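Local coordinates for Alr1585 protein (Nostoc sp., PDB 5C2I), which probably uses its haem to reduce hydrogen peroxide while oxidising dyes and related substrates, at residues A[256-261]-A[383-388]; A[139-144]-A[449-454]. The protein carries 1 engineered substitution. All coordinates share one frame; numbering follows the deposited sequence.

Interaction 1. Residues A[256-261]-A[383-388]. With HEM (protoporphyrin IX containing Fe), chain E.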
ATOM      1  N   TYR A 256     -23.190 -26.710  -2.297  1.00 15.21           N
ATOM      2  CA  TYR A 256     -22.400 -25.941  -1.315  1.00 15.53           C
ATOM      3  C   TYR A 256     -21.692 -26.931  -0.407  1.00 15.82           C
ATOM      4  O   TYR A 256     -22.353 -27.787   0.181  1.00 16.57           O
ATOM      5  CB  TYR A 256     -23.321 -25.020  -0.487  1.00 15.83           C
ATOM      6  CG  TYR A 256     -22.601 -24.012   0.373  1.00 15.79           C
ATOM      7  CD1 TYR A 256     -21.750 -24.412   1.445  1.00 15.90           C
ATOM      8  CD2 TYR A 256     -22.736 -22.684   0.144  1.00 15.67           C
ATOM      9  CE1 TYR A 256     -21.070 -23.480   2.194  1.00 16.13           C
ATOM     10  CE2 TYR A 256     -22.092 -21.738   0.928  1.00 16.33           C
ATOM     11  CZ  TYR A 256     -21.246 -22.131   1.929  1.00 16.30           C
ATOM     12  OH  TYR A 256     -20.616 -21.190   2.685  1.00 17.28           O
ATOM     13  N   ARG A 257     -20.358 -26.827  -0.320  1.00 16.02           N
ATOM     14  CA  ARG A 257     -19.536 -27.700   0.515  1.00 16.58           C
ATOM     15  C   ARG A 257     -18.448 -26.899   1.163  1.00 16.66           C
ATOM     16  O   ARG A 257     -17.722 -26.163   0.463  1.00 16.12           O
ATOM     17  CB  ARG A 257     -18.930 -28.831  -0.308  1.00 17.06           C
ATOM     18  CG  ARG A 257     -19.983 -29.840  -0.817  1.00 17.65           C
ATOM     19  CD  ARG A 257     -19.477 -30.744  -1.920  1.00 17.53           C
ATOM     20  NE  ARG A 257     -18.444 -31.704  -1.538  1.00 17.85           N
ATOM     21  CZ  ARG A 257     -18.653 -32.849  -0.880  1.00 18.82           C
ATOM     22  NH1 ARG A 257     -19.852 -33.196  -0.404  1.00 19.26           N
ATOM     23  NH2 ARG A 257     -17.630 -33.650  -0.660  1.00 18.76           N
ATOM     24  N   LYS A 258     -18.339 -27.010   2.501  1.00 15.92           N
ATOM     25  CA  LYS A 258     -17.266 -26.352   3.214  1.00 15.90           C
ATOM     26  C   LYS A 258     -16.056 -27.296   3.271  1.00 16.59           C
ATOM     27  O   LYS A 258     -16.156 -28.381   3.854  1.00 17.32           O
ATOM     28  CB  LYS A 258     -17.698 -25.939   4.597  1.00 16.32           C
ATOM     29  CG  LYS A 258     -16.598 -25.248   5.385  1.00 16.86           C
ATOM     30  CD  LYS A 258     -17.111 -24.664   6.714  1.00 17.56           C
ATOM     31  CE  LYS A 258     -16.038 -23.827   7.412  1.00 17.85           C
ATOM     32  NZ  LYS A 258     -16.497 -23.150   8.652  1.00 18.71           N
ATOM     33  N   LEU A 259     -14.977 -26.917   2.600  1.00 17.10           N
ATOM     34  CA  LEU A 259     -13.825 -27.823   2.418  1.00 18.04           C
ATOM     35  C   LEU A 259     -12.610 -27.230   3.132  1.00 18.53           C
ATOM     36  O   LEU A 259     -11.985 -26.292   2.650  1.00 18.75           O
ATOM     37  CB  LEU A 259     -13.574 -28.026   0.914  1.00 17.70           C
ATOM     38  CG  LEU A 259     -14.716 -28.596   0.088  1.00 17.44           C
ATOM     39  CD1 LEU A 259     -14.303 -28.801  -1.380  1.00 17.75           C
ATOM     40  CD2 LEU A 259     -15.216 -29.898   0.685  1.00 19.43           C
ATOM     41  N   GLU A 260     -12.271 -27.831   4.258  1.00 19.30           N
ATOM     42  CA  GLU A 260     -11.136 -27.410   5.059  1.00 19.92           C
ATOM     43  C   GLU A 260      -9.826 -27.877   4.448  1.00 20.24           C
ATOM     44  O   GLU A 260      -9.716 -29.036   4.027  1.00 20.46           O
ATOM     45  CB  GLU A 260     -11.243 -27.976   6.460  1.00 20.88           C
ATOM     46  CG  GLU A 260     -10.151 -27.515   7.406  1.00 21.23           C
ATOM     47  CD  GLU A 260     -10.357 -28.044   8.788  1.00 22.35           C
ATOM     48  OE1 GLU A 260     -10.138 -29.259   8.952  1.00 24.92           O
ATOM     49  OE2 GLU A 260     -10.784 -27.284   9.678  1.00 21.83           O
ATOM     50  N   GLN A 261      -8.840 -26.973   4.410  1.00 18.80           N
ATOM     51  CA  GLN A 261      -7.574 -27.252   3.768  1.00 18.96           C
ATOM     52  C   GLN A 261      -6.426 -27.190   4.750  1.00 18.83           C
ATOM     53  O   GLN A 261      -6.190 -26.157   5.340  1.00 19.07           O
ATOM     54  CB  GLN A 261      -7.319 -26.243   2.630  1.00 18.32           C
ATOM     55  CG  GLN A 261      -8.294 -26.328   1.486  1.00 18.51           C
ATOM     56  CD  GLN A 261      -8.096 -25.209   0.485  1.00 18.27           C
ATOM     57  OE1 GLN A 261      -8.831 -24.220   0.472  1.00 18.33           O
ATOM     58  NE2 GLN A 261      -7.076 -25.355  -0.361  1.00 18.56           N
ATOM     59  N   GLY A 383     -10.112 -22.719   4.613  1.00 17.45           N
ATOM     60  CA  GLY A 383     -10.382 -23.475   3.380  1.00 17.08           C
ATOM     61  C   GLY A 383     -11.206 -22.796   2.336  1.00 16.56           C
ATOM     62  O   GLY A 383     -11.122 -21.570   2.149  1.00 16.53           O
ATOM     63  N   LEU A 384     -11.951 -23.610   1.593  1.00 16.02           N
ATOM     64  CA  LEU A 384     -12.709 -23.188   0.477  1.00 16.70           C
ATOM     65  C   LEU A 384     -14.176 -23.394   0.746  1.00 16.52           C
ATOM     66  O   LEU A 384     -14.615 -24.501   1.091  1.00 16.52           O
ATOM     67  CB  LEU A 384     -12.318 -23.999  -0.786  1.00 17.32           C
ATOM     68  CG  LEU A 384     -12.895 -23.492  -2.107  1.00 17.82           C
ATOM     69  CD1 LEU A 384     -12.183 -22.206  -2.524  1.00 17.73           C
ATOM     70  CD2 LEU A 384     -12.775 -24.561  -3.207  1.00 18.65           C
ATOM     71  N   LEU A 385     -14.952 -22.317   0.549  1.00 16.18           N
ATOM     72  CA  LEU A 385     -16.409 -22.454   0.475  1.00 15.41           C
ATOM     73  C   LEU A 385     -16.725 -22.781  -0.969  1.00 15.19           C
ATOM     74  O   LEU A 385     -16.711 -21.888  -1.845  1.00 15.20           O
ATOM     75  CB  LEU A 385     -17.126 -21.196   0.952  1.00 15.80           C
ATOM     76  CG  LEU A 385     -16.723 -20.754   2.366  1.00 16.50           C
ATOM     77  CD1 LEU A 385     -17.373 -19.415   2.699  1.00 16.51           C
ATOM     78  CD2 LEU A 385     -17.077 -21.815   3.396  1.00 17.56           C
ATOM     79  N   PHE A 386     -16.875 -24.068  -1.239  1.00 15.53           N
ATOM     80  CA  PHE A 386     -17.071 -24.576  -2.598  1.00 15.33           C
ATOM     81  C   PHE A 386     -18.523 -24.424  -2.993  1.00 15.27           C
ATOM     82  O   PHE A 386     -19.405 -25.019  -2.359  1.00 16.05           O
ATOM     83  CB  PHE A 386     -16.649 -26.055  -2.675  1.00 15.59           C
ATOM     84  CG  PHE A 386     -16.835 -26.677  -4.021  1.00 15.72           C
ATOM     85  CD1 PHE A 386     -15.837 -26.565  -4.994  1.00 17.19           C
ATOM     86  CD2 PHE A 386     -18.046 -27.322  -4.348  1.00 17.18           C
ATOM     87  CE1 PHE A 386     -15.998 -27.159  -6.244  1.00 17.20           C
ATOM     88  CE2 PHE A 386     -18.211 -27.914  -5.605  1.00 17.99           C
ATOM     89  CZ  PHE A 386     -17.194 -27.812  -6.563  1.00 16.29           C
ATOM     90  N   LEU A 387     -18.781 -23.599  -3.997  1.00 15.27           N
ATOM     91  CA  LEU A 387     -20.131 -23.474  -4.574  1.00 15.55           C
ATOM     92  C   LEU A 387     -20.033 -23.768  -6.054  1.00 15.45           C
ATOM     93  O   LEU A 387     -19.132 -23.249  -6.704  1.00 15.17           O
ATOM     94  CB  LEU A 387     -20.676 -22.056  -4.421  1.00 15.98           C
ATOM     95  CG  LEU A 387     -21.171 -21.613  -3.029  1.00 16.07           C
ATOM     96  CD1 LEU A 387     -19.997 -21.314  -2.103  1.00 16.62           C
ATOM     97  CD2 LEU A 387     -22.014 -20.360  -3.180  1.00 16.68           C
ATOM     98  N   CYS A 388     -20.945 -24.576  -6.585  1.00 14.72           N
ATOM     99  CA  CYS A 388     -21.040 -24.705  -8.022  1.00 14.87           C
ATOM    100  C   CYS A 388     -22.486 -24.868  -8.467  1.00 14.76           C
ATOM    101  O   CYS A 388     -23.326 -25.356  -7.695  1.00 15.58           O
ATOM    102  CB  CYS A 388     -20.155 -25.834  -8.544  1.00 15.53           C
ATOM    103  SG  CYS A 388     -20.752 -27.516  -8.262  1.00 15.74           S
TER
HETATM  104  CHA HEM E 501      -9.784 -26.514 -11.185  1.00 13.30           C
HETATM  105  CHB HEM E 501      -8.234 -26.221  -6.628  1.00 13.49           C
HETATM  106  CHC HEM E 501     -12.138 -28.679  -5.165  1.00 13.80           C
HETATM  107  CHD HEM E 501     -13.514 -29.164  -9.753  1.00 14.48           C
HETATM  108  C1A HEM E 501      -9.007 -26.236 -10.072  1.00 13.20           C
HETATM  109  C2A HEM E 501      -7.748 -25.567 -10.097  1.00 14.07           C
HETATM  110  C3A HEM E 501      -7.319 -25.487  -8.818  1.00 13.10           C
HETATM  111  C4A HEM E 501      -8.315 -26.078  -8.010  1.00 13.58           C
HETATM  112  CMA HEM E 501      -6.059 -24.843  -8.305  1.00 13.61           C
HETATM  113  CAA HEM E 501      -7.000 -25.025 -11.322  1.00 12.77           C
HETATM  114  CBA HEM E 501      -7.322 -23.600 -11.782  1.00 14.05           C
HETATM  115  CGA HEM E 501      -8.776 -23.526 -12.158  1.00 14.47           C
HETATM  116  O1A HEM E 501      -9.191 -23.875 -13.302  1.00 15.91           O
HETATM  117  O2A HEM E 501      -9.574 -23.116 -11.314  1.00 14.08           O
HETATM  118  C1B HEM E 501      -9.209 -26.836  -5.843  1.00 15.15           C
HETATM  119  C2B HEM E 501      -9.157 -26.912  -4.408  1.00 14.99           C
HETATM  120  C3B HEM E 501     -10.245 -27.547  -3.998  1.00 14.60           C
HETATM  121  C4B HEM E 501     -10.956 -27.932  -5.220  1.00 14.65           C
HETATM  122  CMB HEM E 501      -8.078 -26.331  -3.564  1.00 15.31           C
HETATM  123  CAB HEM E 501     -10.755 -27.852  -2.638  1.00 14.62           C
HETATM  124  CBB HEM E 501     -10.429 -27.149  -1.539  1.00 15.38           C
HETATM  125  C1C HEM E 501     -12.851 -29.085  -6.306  1.00 14.78           C
HETATM  126  C2C HEM E 501     -13.929 -29.944  -6.327  1.00 14.43           C
HETATM  127  C3C HEM E 501     -14.300 -30.097  -7.638  1.00 15.31           C
HETATM  128  C4C HEM E 501     -13.443 -29.295  -8.401  1.00 14.56           C
HETATM  129  CMC HEM E 501     -14.636 -30.565  -5.157  1.00 14.55           C
HETATM  130  CAC HEM E 501     -15.348 -30.934  -8.221  1.00 14.88           C
HETATM  131  CBC HEM E 501     -15.826 -32.070  -7.777  1.00 16.19           C
HETATM  132  C1D HEM E 501     -12.633 -28.355 -10.469  1.00 14.38           C
HETATM  133  C2D HEM E 501     -12.787 -28.168 -11.908  1.00 14.19           C
HETATM  134  C3D HEM E 501     -11.734 -27.476 -12.320  1.00 13.83           C
HETATM  135  C4D HEM E 501     -10.963 -27.201 -11.088  1.00 13.39           C
HETATM  136  CMD HEM E 501     -13.905 -28.677 -12.804  1.00 15.72           C
HETATM  137  CAD HEM E 501     -11.475 -27.005 -13.723  1.00 14.08           C
HETATM  138  CBD HEM E 501     -10.755 -28.043 -14.592  1.00 14.24           C
HETATM  139  CGD HEM E 501     -10.582 -27.503 -15.974  1.00 13.43           C
HETATM  140  O1D HEM E 501      -9.436 -27.488 -16.414  1.00 13.40           O
HETATM  141  O2D HEM E 501     -11.561 -27.082 -16.681  1.00 15.31           O
HETATM  142  NA  HEM E 501      -9.307 -26.613  -8.797  1.00 13.41           N
HETATM  143  NB  HEM E 501     -10.235 -27.510  -6.258  1.00 13.87           N
HETATM  144  NC  HEM E 501     -12.488 -28.763  -7.581  1.00 14.08           N
HETATM  145  ND  HEM E 501     -11.490 -27.829 -10.024  1.00 13.68           N
HETATM  146 FE   HEM E 501     -10.868 -27.704  -8.203  1.00 15.06          FE
HETATM  147  O   HOH W   1      -8.986 -21.654  -0.397  1.00 21.60           O
HETATM  148  O   HOH W   2     -12.214 -25.846  -7.750  1.00 20.81           O
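R257 faces F386 and L259 faces L384 as the two hydrogen-bonded pairs of an antiparallel ladder, part of the sheet in the C-terminal half of this DyP-type peroxidase, a family built on the dimeric alpha+beta barrel. Each pair closes a ring of two backbone bonds; R257 N reaches F386 O at 2.9 Å, and F386 N returns to R257 O at 2.8 Å.

Packing is close on both faces. On the one with the haem, L259 CD1 lies alongside F386 CB, 3.8 Å away, while L259 and L384 reach the vinyl group of pyrrole B: branched aliphatic chains suit the flank of a flat, greasy cofactor. On the other face, chi1 of Y256 (-170°) sets CG beside the carbonyl carbon, and the ring lies alongside L387, with Y256 CD2 3.7 Å from L387 CG. The phenol oxygen passes on among the methyls of L385 and is hydrogen-bonded to H45. K258 shares this face, but its extended chain leads off to E141 and E183.

Side-chain packing thins out where E260 meets G383: the CB of E260 points away from the partner strand, and a water enters beside Q261. G383, without a side chain, lets its CA approach L259 O at 3.3 Å in a CA-H...O contact. Q261 stretches past it; its OE1 accepts a bond from the water at 2.7 Å, which also donates weakly to G383 O, while NE2 is held by E197.

On the haem side, F386 puts CE1 3.5 Å from C2C of the haem, whose CMC methyl lies above the phenyl face near its rim.

Interaction 2. Residues A[139-144]-A[449-454]; sequences TWELGF and NMKGGE
W140 lies flat over the backbone of G452, and aromatic packing on the glycines is one main part of the contact. G452 CA is 3.7 Å from the centroid of the five-membered ring and 21° off its normal, a CH-pi contact, while G453 N sits above the same face nearer the rim. F144 closes in on G452 from another direction: its CB is 3.8 Å from G452 CA, its CD1 3.6 Å from G453 N, and G452 C stands over its ring face. Two aromatic groups can come this near only because G452 has no side chain, and its backbone angles also demand glycine. G453 O, buried beside the six-membered ring of W140, has no polar partner in the model.

Sulfur adds a Met-aromatic contact. M450 bends at chi2 (57°), bringing CE to 3.7 Å from CZ2 of W140, with SD approaching the indole obliquely; SD also accepts a weak bond from G452 N.

One direct backbone bond joins the segments, E141 N to K451 O at 2.9 Å. Waters add two bridges, one from T139 OG1 to M450 O and one from T139 O to K451 NZ, the latter 2.7 Å from its water. T139 OG1 is also hydrogen-bonded to K136 O.

Charge plays a subtler part. The folded chain of K451 crosses that of E141, and K451 NZ stays 5.1 Å from E141 OE2, close enough that a weak attraction is probable, though no salt bridge forms. E141 spends OE1 on K258 and on Q171 of the second subunit.

Such loop-on-strand packing, aromatics pressed on a glycine pair, joins the N-terminal alpha+beta barrel domain to strand 448-458 in this two-part DyP fold.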
ATOM      1  N   THR A 139     -19.319 -35.859  11.845  1.00 27.18           N
ATOM      2  CA  THR A 139     -18.053 -35.123  11.812  1.00 27.20           C
ATOM      3  C   THR A 139     -18.195 -33.716  11.284  1.00 26.07           C
ATOM      4  O   THR A 139     -17.240 -32.944  11.339  1.00 26.48           O
ATOM      5  CB  THR A 139     -16.986 -35.827  10.951  1.00 27.49           C
ATOM      6  OG1 THR A 139     -17.353 -35.742   9.565  1.00 26.94           O
ATOM      7  CG2 THR A 139     -16.806 -37.283  11.375  1.00 29.06           C
ATOM      8  N   TRP A 140     -19.360 -33.371  10.737  1.00 24.74           N
ATOM      9  CA  TRP A 140     -19.573 -32.049  10.193  1.00 24.01           C
ATOM     10  C   TRP A 140     -19.568 -30.989  11.278  1.00 24.58           C
ATOM     11  O   TRP A 140     -19.854 -31.286  12.427  1.00 23.65           O
ATOM     12  CB  TRP A 140     -20.917 -31.961   9.493  1.00 24.03           C
ATOM     13  CG  TRP A 140     -21.044 -32.689   8.183  1.00 23.67           C
ATOM     14  CD1 TRP A 140     -20.201 -33.604   7.641  1.00 24.61           C
ATOM     15  CD2 TRP A 140     -22.144 -32.562   7.266  1.00 23.49           C
ATOM     16  NE1 TRP A 140     -20.699 -34.016   6.397  1.00 24.71           N
ATOM     17  CE2 TRP A 140     -21.916 -33.427   6.195  1.00 23.07           C
ATOM     18  CE3 TRP A 140     -23.328 -31.815   7.285  1.00 24.46           C
ATOM     19  CZ2 TRP A 140     -22.779 -33.496   5.087  1.00 23.62           C
ATOM     20  CZ3 TRP A 140     -24.202 -31.908   6.179  1.00 23.79           C
ATOM     21  CH2 TRP A 140     -23.911 -32.742   5.114  1.00 23.37           C
ATOM     22  N   GLU A 141     -19.208 -29.770  10.900  1.00 23.74           N
ATOM     23  CA  GLU A 141     -19.399 -28.636  11.787  1.00 26.13           C
ATOM     24  C   GLU A 141     -20.866 -28.534  12.201  1.00 25.53           C
ATOM     25  O   GLU A 141     -21.785 -28.832  11.412  1.00 24.67           O
ATOM     26  CB  GLU A 141     -18.893 -27.354  11.151  1.00 26.00           C
ATOM     27  CG  GLU A 141     -17.365 -27.334  11.187  1.00 27.37           C
ATOM     28  CD  GLU A 141     -16.735 -26.116  10.553  1.00 27.99           C
ATOM     29  OE1 GLU A 141     -17.440 -25.166  10.207  1.00 26.16           O
ATOM     30  OE2 GLU A 141     -15.483 -26.129  10.404  1.00 32.53           O
ATOM     31  N   LEU A 142     -21.074 -28.169  13.474  1.00 27.86           N
ATOM     32  CA  LEU A 142     -22.417 -28.153  14.086  1.00 29.03           C
ATOM     33  C   LEU A 142     -23.475 -27.436  13.255  1.00 29.70           C
ATOM     34  O   LEU A 142     -24.567 -27.953  13.077  1.00 29.54           O
ATOM     35  CB  LEU A 142     -22.363 -27.517  15.484  1.00 31.18           C
ATOM     36  CG  LEU A 142     -21.664 -28.327  16.578  1.00 32.93           C
ATOM     37  CD1 LEU A 142     -21.393 -27.443  17.795  1.00 34.29           C
ATOM     38  CD2 LEU A 142     -22.519 -29.536  16.975  1.00 34.74           C
ATOM     39  N   GLY A 143     -23.137 -26.275  12.710  1.00 30.78           N
ATOM     40  CA  GLY A 143     -24.081 -25.504  11.891  1.00 31.31           C
ATOM     41  C   GLY A 143     -24.720 -26.325  10.755  1.00 32.52           C
ATOM     42  O   GLY A 143     -25.927 -26.228  10.490  1.00 36.72           O
ATOM     43  N   PHE A 144     -23.923 -27.182  10.122  1.00 26.64           N
ATOM     44  CA  PHE A 144     -24.397 -27.953   9.003  1.00 23.70           C
ATOM     45  C   PHE A 144     -25.161 -29.201   9.404  1.00 25.27           C
ATOM     46  O   PHE A 144     -25.766 -29.827   8.554  1.00 24.03           O
ATOM     47  CB  PHE A 144     -23.223 -28.313   8.080  1.00 23.19           C
ATOM     48  CG  PHE A 144     -22.595 -27.111   7.402  1.00 22.50           C
ATOM     49  CD1 PHE A 144     -23.250 -26.461   6.370  1.00 21.79           C
ATOM     50  CD2 PHE A 144     -21.385 -26.608   7.834  1.00 22.49           C
ATOM     51  CE1 PHE A 144     -22.686 -25.368   5.760  1.00 20.40           C
ATOM     52  CE2 PHE A 144     -20.819 -25.504   7.229  1.00 21.35           C
ATOM     53  CZ  PHE A 144     -21.476 -24.876   6.194  1.00 20.84           C
ATOM     54  N   ASN A 449     -10.786 -31.700   3.975  1.00 22.59           N
ATOM     55  CA  ASN A 449     -11.802 -32.383   4.778  1.00 24.60           C
ATOM     56  C   ASN A 449     -13.156 -31.732   4.548  1.00 22.40           C
ATOM     57  O   ASN A 449     -13.283 -30.502   4.683  1.00 20.61           O
ATOM     58  CB  ASN A 449     -11.507 -32.272   6.275  1.00 27.12           C
ATOM     59  CG  ASN A 449     -10.078 -32.609   6.616  1.00 34.98           C
ATOM     60  OD1 ASN A 449      -9.577 -33.672   6.244  1.00 32.97           O
ATOM     61  ND2 ASN A 449      -9.395 -31.690   7.331  1.00 39.67           N
ATOM     62  N   MET A 450     -14.142 -32.536   4.209  1.00 20.41           N
ATOM     63  CA  MET A 450     -15.521 -32.071   4.055  1.00 19.75           C
ATOM     64  C   MET A 450     -16.112 -31.787   5.429  1.00 20.48           C
ATOM     65  O   MET A 450     -16.245 -32.703   6.262  1.00 19.53           O
ATOM     66  CB  MET A 450     -16.305 -33.154   3.327  1.00 20.63           C
ATOM     67  CG  MET A 450     -17.809 -33.054   3.381  1.00 21.23           C
ATOM     68  SD  MET A 450     -18.498 -31.517   2.761  1.00 19.48           S
ATOM     69  CE  MET A 450     -20.241 -31.966   2.874  1.00 20.31           C
ATOM     70  N   LYS A 451     -16.493 -30.537   5.667  1.00 19.57           N
ATOM     71  CA  LYS A 451     -17.007 -30.111   6.974  1.00 21.13           C
ATOM     72  C   LYS A 451     -18.516 -29.862   6.989  1.00 20.13           C
ATOM     73  O   LYS A 451     -19.074 -29.531   8.021  1.00 21.07           O
ATOM     74  CB  LYS A 451     -16.295 -28.804   7.392  1.00 22.66           C
ATOM     75  CG  LYS A 451     -14.776 -28.890   7.529  1.00 24.03           C
ATOM     76  CD  LYS A 451     -14.298 -30.072   8.345  1.00 28.50           C
ATOM     77  CE  LYS A 451     -14.687 -29.919   9.779  1.00 31.72           C
ATOM     78  NZ  LYS A 451     -13.994 -30.975  10.558  1.00 36.58           N
ATOM     79  N   GLY A 452     -19.166 -29.994   5.855  1.00 19.56           N
ATOM     80  CA  GLY A 452     -20.604 -29.857   5.767  1.00 19.32           C
ATOM     81  C   GLY A 452     -21.064 -29.120   4.528  1.00 19.01           C
ATOM     82  O   GLY A 452     -20.275 -28.491   3.819  1.00 17.50           O
ATOM     83  N   GLY A 453     -22.353 -29.240   4.234  1.00 19.11           N
ATOM     84  CA  GLY A 453     -22.907 -28.584   3.033  1.00 19.12           C
ATOM     85  C   GLY A 453     -24.327 -29.023   2.759  1.00 19.13           C
ATOM     86  O   GLY A 453     -24.914 -29.747   3.548  1.00 19.02           O
ATOM     87  N   GLU A 454     -24.868 -28.569   1.643  1.00 18.48           N
ATOM     88  CA  GLU A 454     -26.198 -28.952   1.216  1.00 18.14           C
ATOM     89  C   GLU A 454     -26.381 -28.617  -0.223  1.00 17.60           C
ATOM     90  O   GLU A 454     -25.635 -27.793  -0.801  1.00 17.70           O
ATOM     91  CB  GLU A 454     -27.252 -28.247   2.080  1.00 18.93           C
ATOM     92  CG  GLU A 454     -28.699 -28.642   1.878  1.00 19.53           C
ATOM     93  CD  GLU A 454     -28.952 -30.135   2.034  1.00 19.90           C
ATOM     94  OE1 GLU A 454     -28.680 -30.880   1.070  1.00 19.09           O
ATOM     95  OE2 GLU A 454     -29.420 -30.549   3.100  1.00 20.73           O
TER
HETATM   96  O   HOH W   3     -15.489 -34.065   8.318  1.00 29.20           O
HETATM   97  O   HOH W   4     -15.714 -30.718  12.613  1.00 45.59           O

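Strands 250-261 and 448-458 are neighbours in one sheet, so interactions 1 and 2 are adjoining parts of the same structure, their centres about 10 Å apart. Interaction 1 is wholly buried near the middle of the chain and relies on regular strand pairing, with leucines and a phenylalanine set against the haem. Interaction 2 lies farther out, about 17 Å from the chain centre; there a loop leading into a short helix meets the strand through one backbone bond, and waters and charged chains enter. K258 couples the two: its ammonium NZ forms a 2.7 Å salt bridge with E141 OE1, and its backbone bonds to the strand carrying G452. M450 likewise packs against R257.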